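Local coordinates for protein acyltransferase (Actinoplanes teichomyceticus, PDB 4Q38) that transfers long fatty acyl chains from acyl-CoA to the amino sugar of teicoplanin-type glycopeptide antibiotics, at residues A247-Y261 against H321-V335. Numbering follows the deposited sequence. Where two conformers were deposited one is given.
Sequences AWGSSWMLDPQLEEY and HLKAGRHWHMRTGFV. With COA (coenzyme A), chain D.
Arg-331 pairs with Ser-251 where strands 247-251 and 331-335, antiparallel at 159°, begin to part. Ser-251 O takes the N-H groups of Arg-331 and Leu-254 from opposite faces of its carbonyl plane, so one oxygen serves both the sheet and the 3-10 turn that follows. Out along Arg-331, CB lies 3.9 Å from Leu-254 CB, and CG packs 3.8 Å from Asp-255 CA. Two successive bends (chi2 -63°, chi3 -58°) bring NH1 across Pro-256, 3.6 Å from its CD. NH1 also donates to a water that in turn donates to Asp-255 OD1, while NE is held by a salt bridge to Asp-279.

Asp-255 spreads its carboxylate over three donors. OD2 accepts from His-329 N at 2.9 Å, approached from above the carboxylate plane; besides the water, OD1 takes Gln-257 N, closing an Asx turn. Farther on, Leu-258 CD2 and the Tyr-261 ring pack against the six-membered ring of Trp-328, and Arg-326 and Glu-260 form a two-pronged salt bridge, NH1 donating to OE1 at 2.7 Å and NH2 to OE2.

Back on the strands, Phe-334 CB sits over the face of the Trp-248 six-membered ring, 3.9 Å from its centroid, a CH-pi contact. On that same sheet face the hydroxyls Ser-250 OG and Thr-332 OG1 are hydrogen-bonded at 2.8 Å.

Just past the strand, Trp-252 NE1 donates to coenzyme A O5P at 3.1 Å, placing this end of the strand pair in the acyl-CoA site of the GNAT-like domain. Strand 246-251 runs between parallel strand 206-211 and antiparallel strand 331-336, with strand 276-277 beyond the latter; Ile-268 of helix 267-272 and Ile-293 of helix 290-298 both pack against Trp-252.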
loop_
_atom_site.group_PDB
_atom_site.type_symbol
_atom_site.label_atom_id
_atom_site.label_comp_id
_atom_site.label_asym_id
_atom_site.label_seq_id
_atom_site.Cartn_x
_atom_site.Cartn_y
_atom_site.Cartn_z
ATOM N N ALA A 247 -3.299 0.916 -19.064
ATOM C CA ALA A 247 -3.378 0.956 -17.616
ATOM C C ALA A 247 -4.696 0.331 -17.206
ATOM O O ALA A 247 -5.737 0.604 -17.820
ATOM C CB ALA A 247 -3.289 2.390 -17.097
ATOM N N TRP A 248 -4.635 -0.506 -16.169
ATOM C CA TRP A 248 -5.835 -1.099 -15.613
ATOM C C TRP A 248 -6.069 -0.582 -14.227
ATOM O O TRP A 248 -5.130 -0.331 -13.468
ATOM C CB TRP A 248 -5.740 -2.618 -15.619
ATOM C CG TRP A 248 -5.857 -3.223 -17.001
ATOM C CD1 TRP A 248 -4.862 -3.323 -17.974
ATOM C CD2 TRP A 248 -7.044 -3.831 -17.611
ATOM N NE1 TRP A 248 -5.339 -3.939 -19.105
ATOM C CE2 TRP A 248 -6.645 -4.260 -18.955
ATOM C CE3 TRP A 248 -8.351 -4.047 -17.198
ATOM C CZ2 TRP A 248 -7.527 -4.888 -19.817
ATOM C CZ3 TRP A 248 -9.229 -4.677 -18.079
ATOM C CH2 TRP A 248 -8.826 -5.086 -19.358
ATOM N N GLY A 249 -7.337 -0.394 -13.892
ATOM C CA GLY A 249 -7.709 0.031 -12.546
ATOM C C GLY A 249 -8.861 -0.803 -12.028
ATOM O O GLY A 249 -9.760 -1.151 -12.793
ATOM N N SER A 250 -8.816 -1.162 -10.743
ATOM C CA SER A 250 -9.969 -1.754 -10.055
ATOM C C SER A 250 -10.238 -0.896 -8.825
ATOM O O SER A 250 -9.342 -0.695 -8.005
ATOM C CB SER A 250 -9.705 -3.198 -9.618
ATOM O OG SER A 250 -9.398 -4.030 -10.718
ATOM N N SER A 251 -11.451 -0.365 -8.701
ATOM C CA SER A 251 -11.717 0.594 -7.638
ATOM C C SER A 251 -13.198 0.825 -7.396
ATOM O O SER A 251 -14.018 0.722 -8.309
ATOM C CB SER A 251 -11.061 1.943 -7.963
ATOM O OG SER A 251 -11.211 2.856 -6.888
ATOM N N TRP A 252 -13.525 1.165 -6.156
ATOM C CA TRP A 252 -14.844 1.710 -5.837
ATOM C C TRP A 252 -15.158 2.928 -6.695
ATOM O O TRP A 252 -16.331 3.219 -6.958
ATOM C CB TRP A 252 -14.899 2.066 -4.359
ATOM C CG TRP A 252 -13.934 3.158 -3.960
ATOM C CD1 TRP A 252 -12.624 3.011 -3.492
ATOM C CD2 TRP A 252 -14.162 4.606 -3.994
ATOM N NE1 TRP A 252 -12.052 4.231 -3.245
ATOM C CE2 TRP A 252 -12.918 5.230 -3.515
ATOM C CE3 TRP A 252 -15.232 5.425 -4.361
ATOM C CZ2 TRP A 252 -12.777 6.606 -3.411
ATOM C CZ3 TRP A 252 -15.074 6.809 -4.255
ATOM C CH2 TRP A 252 -13.872 7.383 -3.793
ATOM N N MET A 253 -14.101 3.621 -7.151
ATOM C CA MET A 253 -14.194 4.871 -7.929
ATOM C C MET A 253 -14.833 4.696 -9.291
ATOM O O MET A 253 -15.363 5.649 -9.870
ATOM C CB MET A 253 -12.801 5.426 -8.217
ATOM C CG MET A 253 -12.183 6.293 -7.151
ATOM S SD MET A 253 -10.606 6.824 -7.837
ATOM C CE MET A 253 -9.600 6.784 -6.366
ATOM N N LEU A 254 -14.714 3.490 -9.824
ATOM C CA LEU A 254 -15.192 3.199 -11.156
ATOM C C LEU A 254 -16.644 2.729 -11.153
ATOM O O LEU A 254 -17.176 2.410 -12.201
ATOM C CB LEU A 254 -14.286 2.158 -11.825
ATOM C CG LEU A 254 -12.934 2.714 -12.300
ATOM C CD1 LEU A 254 -12.053 1.585 -12.831
ATOM C CD2 LEU A 254 -13.121 3.805 -13.356
ATOM N N ASP A 255 -17.261 2.661 -9.974
ATOM C CA ASP A 255 -18.660 2.243 -9.845
ATOM C C ASP A 255 -19.599 3.301 -10.428
ATOM O O ASP A 255 -19.720 4.389 -9.876
ATOM C CB ASP A 255 -19.005 2.005 -8.378
ATOM C CG ASP A 255 -20.390 1.368 -8.182
ATOM O OD1 ASP A 255 -21.213 1.354 -9.129
ATOM O OD2 ASP A 255 -20.643 0.872 -7.066
ATOM N N PRO A 256 -20.262 2.987 -11.549
ATOM C CA PRO A 256 -21.170 3.974 -12.178
ATOM C C PRO A 256 -22.350 4.389 -11.293
ATOM O O PRO A 256 -23.000 5.391 -11.575
ATOM C CB PRO A 256 -21.683 3.244 -13.427
ATOM C CG PRO A 256 -20.748 2.106 -13.635
ATOM C CD PRO A 256 -20.267 1.704 -12.272
ATOM N N GLN A 257 -22.611 3.649 -10.219
ATOM C CA GLN A 257 -23.655 4.039 -9.265
ATOM C C GLN A 257 -23.393 5.381 -8.590
ATOM O O GLN A 257 -24.315 5.994 -8.071
ATOM C CB GLN A 257 -23.842 2.975 -8.198
ATOM C CG GLN A 257 -24.442 1.674 -8.697
ATOM C CD GLN A 257 -24.536 0.656 -7.578
ATOM O OE1 GLN A 257 -23.517 0.253 -7.006
ATOM N NE2 GLN A 257 -25.755 0.249 -7.245
ATOM N N LEU A 258 -22.133 5.825 -8.589
ATOM C CA LEU A 258 -21.766 7.123 -8.021
ATOM C C LEU A 258 -22.449 8.280 -8.746
ATOM O O LEU A 258 -22.654 9.349 -8.168
ATOM C CB LEU A 258 -20.246 7.322 -8.075
ATOM C CG LEU A 258 -19.419 6.478 -7.113
ATOM C CD1 LEU A 258 -17.948 6.516 -7.523
ATOM C CD2 LEU A 258 -19.618 6.958 -5.681
ATOM N N GLU A 259 -22.789 8.057 -10.011
ATOM C CA GLU A 259 -23.429 9.077 -10.854
ATOM C C GLU A 259 -24.791 9.528 -10.328
ATOM O O GLU A 259 -25.218 10.651 -10.597
ATOM C CB GLU A 259 -23.545 8.576 -12.294
ATOM C CG GLU A 259 -22.198 8.400 -12.987
ATOM C CD GLU A 259 -22.200 7.311 -14.053
ATOM O OE1 GLU A 259 -21.100 6.792 -14.344
ATOM O OE2 GLU A 259 -23.284 6.962 -14.593
ATOM N N GLU A 260 -25.449 8.660 -9.564
ATOM C CA GLU A 260 -26.688 9.002 -8.858
ATOM C C GLU A 260 -26.502 10.110 -7.822
ATOM O O GLU A 260 -27.448 10.830 -7.506
ATOM C CB GLU A 260 -27.257 7.774 -8.146
ATOM C CG GLU A 260 -27.986 6.804 -9.063
ATOM C CD GLU A 260 -28.871 5.825 -8.317
ATOM O OE1 GLU A 260 -28.933 4.659 -8.751
ATOM O OE2 GLU A 260 -29.510 6.209 -7.309
ATOM N N TYR A 261 -25.287 10.234 -7.287
ATOM C CA TYR A 261 -25.065 11.043 -6.086
ATOM C C TYR A 261 -24.111 12.207 -6.295
ATOM O O TYR A 261 -24.311 13.278 -5.733
ATOM C CB TYR A 261 -24.548 10.167 -4.943
ATOM C CG TYR A 261 -25.423 8.983 -4.620
ATOM C CD1 TYR A 261 -26.490 9.104 -3.720
ATOM C CD2 TYR A 261 -25.193 7.742 -5.206
ATOM C CE1 TYR A 261 -27.299 8.020 -3.423
ATOM C CE2 TYR A 261 -25.995 6.652 -4.912
ATOM C CZ TYR A 261 -27.048 6.802 -4.021
ATOM O OH TYR A 261 -27.843 5.724 -3.725
ATOM N N HIS A 321 -26.844 5.496 0.121
ATOM C CA HIS A 321 -26.944 4.274 -0.680
ATOM C C HIS A 321 -27.067 3.029 0.169
ATOM O O HIS A 321 -27.924 2.169 -0.089
ATOM C CB HIS A 321 -25.732 4.181 -1.601
ATOM C CG HIS A 321 -25.896 3.233 -2.766
ATOM N ND1 HIS A 321 -25.193 2.089 -2.871
ATOM C CD2 HIS A 321 -26.677 3.320 -3.915
ATOM C CE1 HIS A 321 -25.521 1.466 -4.023
ATOM N NE2 HIS A 321 -26.429 2.220 -4.660
ATOM N N LEU A 322 -26.216 2.921 1.192
ATOM C CA LEU A 322 -26.238 1.774 2.096
ATOM C C LEU A 322 -27.507 1.723 2.956
ATOM O O LEU A 322 -28.074 0.651 3.152
ATOM C CB LEU A 322 -24.990 1.747 2.993
ATOM C CG LEU A 322 -23.637 1.408 2.354
ATOM C CD1 LEU A 322 -22.487 1.793 3.280
ATOM C CD2 LEU A 322 -23.559 -0.059 1.973
ATOM N N LYS A 323 -27.945 2.871 3.469
ATOM C CA LYS A 323 -29.182 2.930 4.258
ATOM C C LYS A 323 -30.397 2.486 3.440
ATOM O O LYS A 323 -31.336 1.913 3.988
ATOM C CB LYS A 323 -29.411 4.329 4.836
ATOM C CG LYS A 323 -28.605 4.616 6.094
ATOM C CD LYS A 323 -29.023 5.927 6.743
ATOM C CE LYS A 323 -28.315 6.126 8.075
ATOM N NZ LYS A 323 -28.730 7.387 8.751
ATOM N N ALA A 324 -30.357 2.735 2.130
ATOM C CA ALA A 324 -31.449 2.376 1.227
ATOM C C ALA A 324 -31.485 0.882 0.894
ATOM O O ALA A 324 -32.350 0.433 0.140
ATOM C CB ALA A 324 -31.386 3.212 -0.049
ATOM N N GLY A 325 -30.553 0.117 1.460
ATOM C CA GLY A 325 -30.494 -1.322 1.235
ATOM C C GLY A 325 -29.715 -1.693 -0.014
ATOM O O GLY A 325 -29.809 -2.820 -0.498
ATOM N N ARG A 326 -28.933 -0.748 -0.527
ATOM C CA ARG A 326 -28.201 -0.952 -1.774
ATOM C C ARG A 326 -26.699 -1.151 -1.522
ATOM O O ARG A 326 -26.221 -0.908 -0.414
ATOM C CB ARG A 326 -28.492 0.203 -2.739
ATOM C CG ARG A 326 -29.991 0.437 -2.933
ATOM C CD ARG A 326 -30.274 1.731 -3.667
ATOM N NE ARG A 326 -29.797 1.661 -5.045
ATOM C CZ ARG A 326 -29.731 2.700 -5.863
ATOM N NH1 ARG A 326 -29.276 2.533 -7.099
ATOM N NH2 ARG A 326 -30.116 3.903 -5.447
ATOM N N HIS A 327 -25.973 -1.612 -2.542
ATOM C CA HIS A 327 -24.566 -2.012 -2.386
ATOM C C HIS A 327 -23.641 -1.362 -3.378
ATOM O O HIS A 327 -24.022 -1.095 -4.526
ATOM C CB HIS A 327 -24.416 -3.532 -2.456
ATOM C CG HIS A 327 -25.171 -4.270 -1.372
ATOM N ND1 HIS A 327 -26.175 -5.129 -1.644
ATOM C CD2 HIS A 327 -25.051 -4.233 0.014
ATOM C CE1 HIS A 327 -26.669 -5.622 -0.490
ATOM N NE2 HIS A 327 -25.983 -5.072 0.524
ATOM N N TRP A 328 -22.415 -1.110 -2.924
ATOM C CA TRP A 328 -21.353 -0.530 -3.744
ATOM C C TRP A 328 -20.482 -1.622 -4.296
ATOM O O TRP A 328 -20.259 -2.634 -3.631
ATOM C CB TRP A 328 -20.519 0.432 -2.913
ATOM C CG TRP A 328 -21.257 1.671 -2.450
ATOM C CD1 TRP A 328 -21.722 1.961 -1.167
ATOM C CD2 TRP A 328 -21.625 2.840 -3.260
ATOM N NE1 TRP A 328 -22.329 3.196 -1.130
ATOM C CE2 TRP A 328 -22.307 3.772 -2.355
ATOM C CE3 TRP A 328 -21.457 3.198 -4.597
ATOM C CZ2 TRP A 328 -22.792 5.001 -2.792
ATOM C CZ3 TRP A 328 -21.958 4.432 -5.026
ATOM C CH2 TRP A 328 -22.606 5.314 -4.144
ATOM N N HIS A 329 -19.974 -1.428 -5.515
ATOM C CA HIS A 329 -19.189 -2.459 -6.187
ATOM C C HIS A 329 -17.894 -1.938 -6.722
ATOM O O HIS A 329 -17.845 -0.868 -7.340
ATOM C CB HIS A 329 -19.981 -3.082 -7.336
ATOM C CG HIS A 329 -21.397 -3.454 -6.969
ATOM N ND1 HIS A 329 -21.684 -4.344 -5.998
ATOM C CD2 HIS A 329 -22.621 -3.012 -7.477
ATOM C CE1 HIS A 329 -23.024 -4.466 -5.882
ATOM N NE2 HIS A 329 -23.597 -3.652 -6.789
ATOM N N MET A 330 -16.829 -2.703 -6.500
ATOM C CA MET A 330 -15.564 -2.449 -7.177
ATOM C C MET A 330 -15.758 -2.733 -8.656
ATOM O O MET A 330 -16.324 -3.761 -9.020
ATOM C CB MET A 330 -14.465 -3.362 -6.636
ATOM C CG MET A 330 -13.082 -3.047 -7.196
ATOM S SD MET A 330 -11.822 -4.250 -6.713
ATOM C CE MET A 330 -12.205 -5.607 -7.824
ATOM N N ARG A 331 -15.307 -1.827 -9.510
ATOM C CA ARG A 331 -15.377 -2.087 -10.946
ATOM C C ARG A 331 -13.977 -2.021 -11.532
ATOM O O ARG A 331 -13.089 -1.382 -10.962
ATOM C CB ARG A 331 -16.328 -1.115 -11.655
ATOM C CG ARG A 331 -17.782 -1.161 -11.169
ATOM C CD ARG A 331 -18.473 -2.503 -11.412
ATOM N NE ARG A 331 -18.494 -2.905 -12.821
ATOM C CZ ARG A 331 -19.415 -2.525 -13.708
ATOM N NH1 ARG A 331 -20.413 -1.723 -13.353
ATOM N NH2 ARG A 331 -19.329 -2.946 -14.957
ATOM N N THR A 332 -13.794 -2.702 -12.658
ATOM C CA THR A 332 -12.503 -2.825 -13.300
ATOM C C THR A 332 -12.594 -2.286 -14.721
ATOM O O THR A 332 -13.570 -2.535 -15.427
ATOM C CB THR A 332 -12.044 -4.299 -13.301
ATOM O OG1 THR A 332 -11.768 -4.696 -11.957
ATOM C CG2 THR A 332 -10.790 -4.505 -14.137
ATOM N N GLY A 333 -11.580 -1.532 -15.123
ATOM C CA GLY A 333 -11.540 -0.979 -16.459
ATOM C C GLY A 333 -10.129 -0.648 -16.875
ATOM O O GLY A 333 -9.174 -0.887 -16.126
ATOM N N PHE A 334 -10.007 -0.091 -18.077
ATOM C CA PHE A 334 -8.717 0.291 -18.630
ATOM C C PHE A 334 -8.776 1.642 -19.331
ATOM O O PHE A 334 -9.853 2.121 -19.714
ATOM C CB PHE A 334 -8.205 -0.772 -19.614
ATOM C CG PHE A 334 -8.947 -0.790 -20.937
ATOM C CD1 PHE A 334 -8.547 0.030 -21.994
ATOM C CD2 PHE A 334 -10.045 -1.622 -21.123
ATOM C CE1 PHE A 334 -9.231 0.017 -23.208
ATOM C CE2 PHE A 334 -10.730 -1.645 -22.341
ATOM C CZ PHE A 334 -10.322 -0.822 -23.383
ATOM N N VAL A 335 -7.595 2.240 -19.483
ATOM C CA VAL A 335 -7.378 3.378 -20.363
ATOM C C VAL A 335 -6.073 3.122 -21.109
ATOM O O VAL A 335 -5.106 2.636 -20.529
ATOM C CB VAL A 335 -7.306 4.730 -19.596
ATOM C CG1 VAL A 335 -8.685 5.157 -19.113
ATOM C CG2 VAL A 335 -6.336 4.663 -18.418
HETATM N N1A COA D . -13.489 10.882 1.647
HETATM C C2A COA D . -14.416 11.833 1.878
HETATM N N3A COA D . -14.855 12.688 0.938
HETATM C C4A COA D . -14.361 12.626 -0.326
HETATM C C5A COA D . -13.342 11.614 -0.655
HETATM C C6A COA D . -12.913 10.708 0.434
HETATM N N6A COA D . -11.991 9.733 0.239
HETATM N N7A COA D . -13.046 11.787 -1.957
HETATM C C8A COA D . -13.802 12.807 -2.423
HETATM N N9A COA D . -14.575 13.316 -1.444
HETATM C C1B COA D . -15.547 14.427 -1.574
HETATM C C2B COA D . -14.949 15.696 -2.154
HETATM O O2B COA D . -14.399 16.513 -1.125
HETATM C C3B COA D . -16.147 16.317 -2.841
HETATM O O3B COA D . -16.988 16.898 -1.841
HETATM P P3B COA D . -18.073 18.062 -2.143
HETATM O O7A COA D . -17.219 19.277 -2.341
HETATM O O8A COA D . -18.930 18.021 -0.905
HETATM O O9A COA D . -18.813 17.619 -3.382
HETATM C C4B COA D . -16.872 15.098 -3.401
HETATM O O4B COA D . -16.567 14.034 -2.497
HETATM C C5B COA D . -16.471 14.725 -4.832
HETATM O O5B COA D . -15.076 14.381 -4.874
HETATM P P1A COA D . -14.266 14.182 -6.244
HETATM O O1A COA D . -13.926 15.503 -6.878
HETATM O O2A COA D . -15.015 13.151 -7.047
HETATM O O3A COA D . -12.899 13.485 -5.715
HETATM P P2A COA D . -11.582 14.257 -5.202
HETATM O O4A COA D . -10.697 14.558 -6.381
HETATM O O5A COA D . -11.937 15.386 -4.271
HETATM O O6A COA D . -10.920 13.094 -4.304
HETATM C CBP COA D . -9.438 11.141 -4.093
HETATM C CCP COA D . -10.498 11.871 -4.914
HETATM C CDP COA D . -9.153 9.851 -4.846
HETATM C CEP COA D . -8.195 12.005 -4.030
HETATM C CAP COA D . -9.965 10.844 -2.669
HETATM O OAP COA D . -11.208 10.145 -2.747
HETATM C C9P COA D . -9.048 10.050 -1.757
HETATM O O9P COA D . -8.085 10.585 -1.234
HETATM N N8P COA D . -9.364 8.771 -1.528
HETATM C C7P COA D . -8.484 7.861 -0.813
HETATM C C6P COA D . -7.577 7.103 -1.780
HETATM C C5P COA D . -8.389 6.190 -2.685
HETATM O O5P COA D . -9.593 6.040 -2.504
HETATM N N4P COA D . -7.719 5.599 -3.678
HETATM C C3P COA D . -8.295 4.522 -4.477
HETATM C C2P COA D . -8.299 3.180 -3.762
HETATM S S1P COA D . -9.037 1.894 -4.826
HETATM O O HOH W 1 -21.764 -1.032 -10.537
#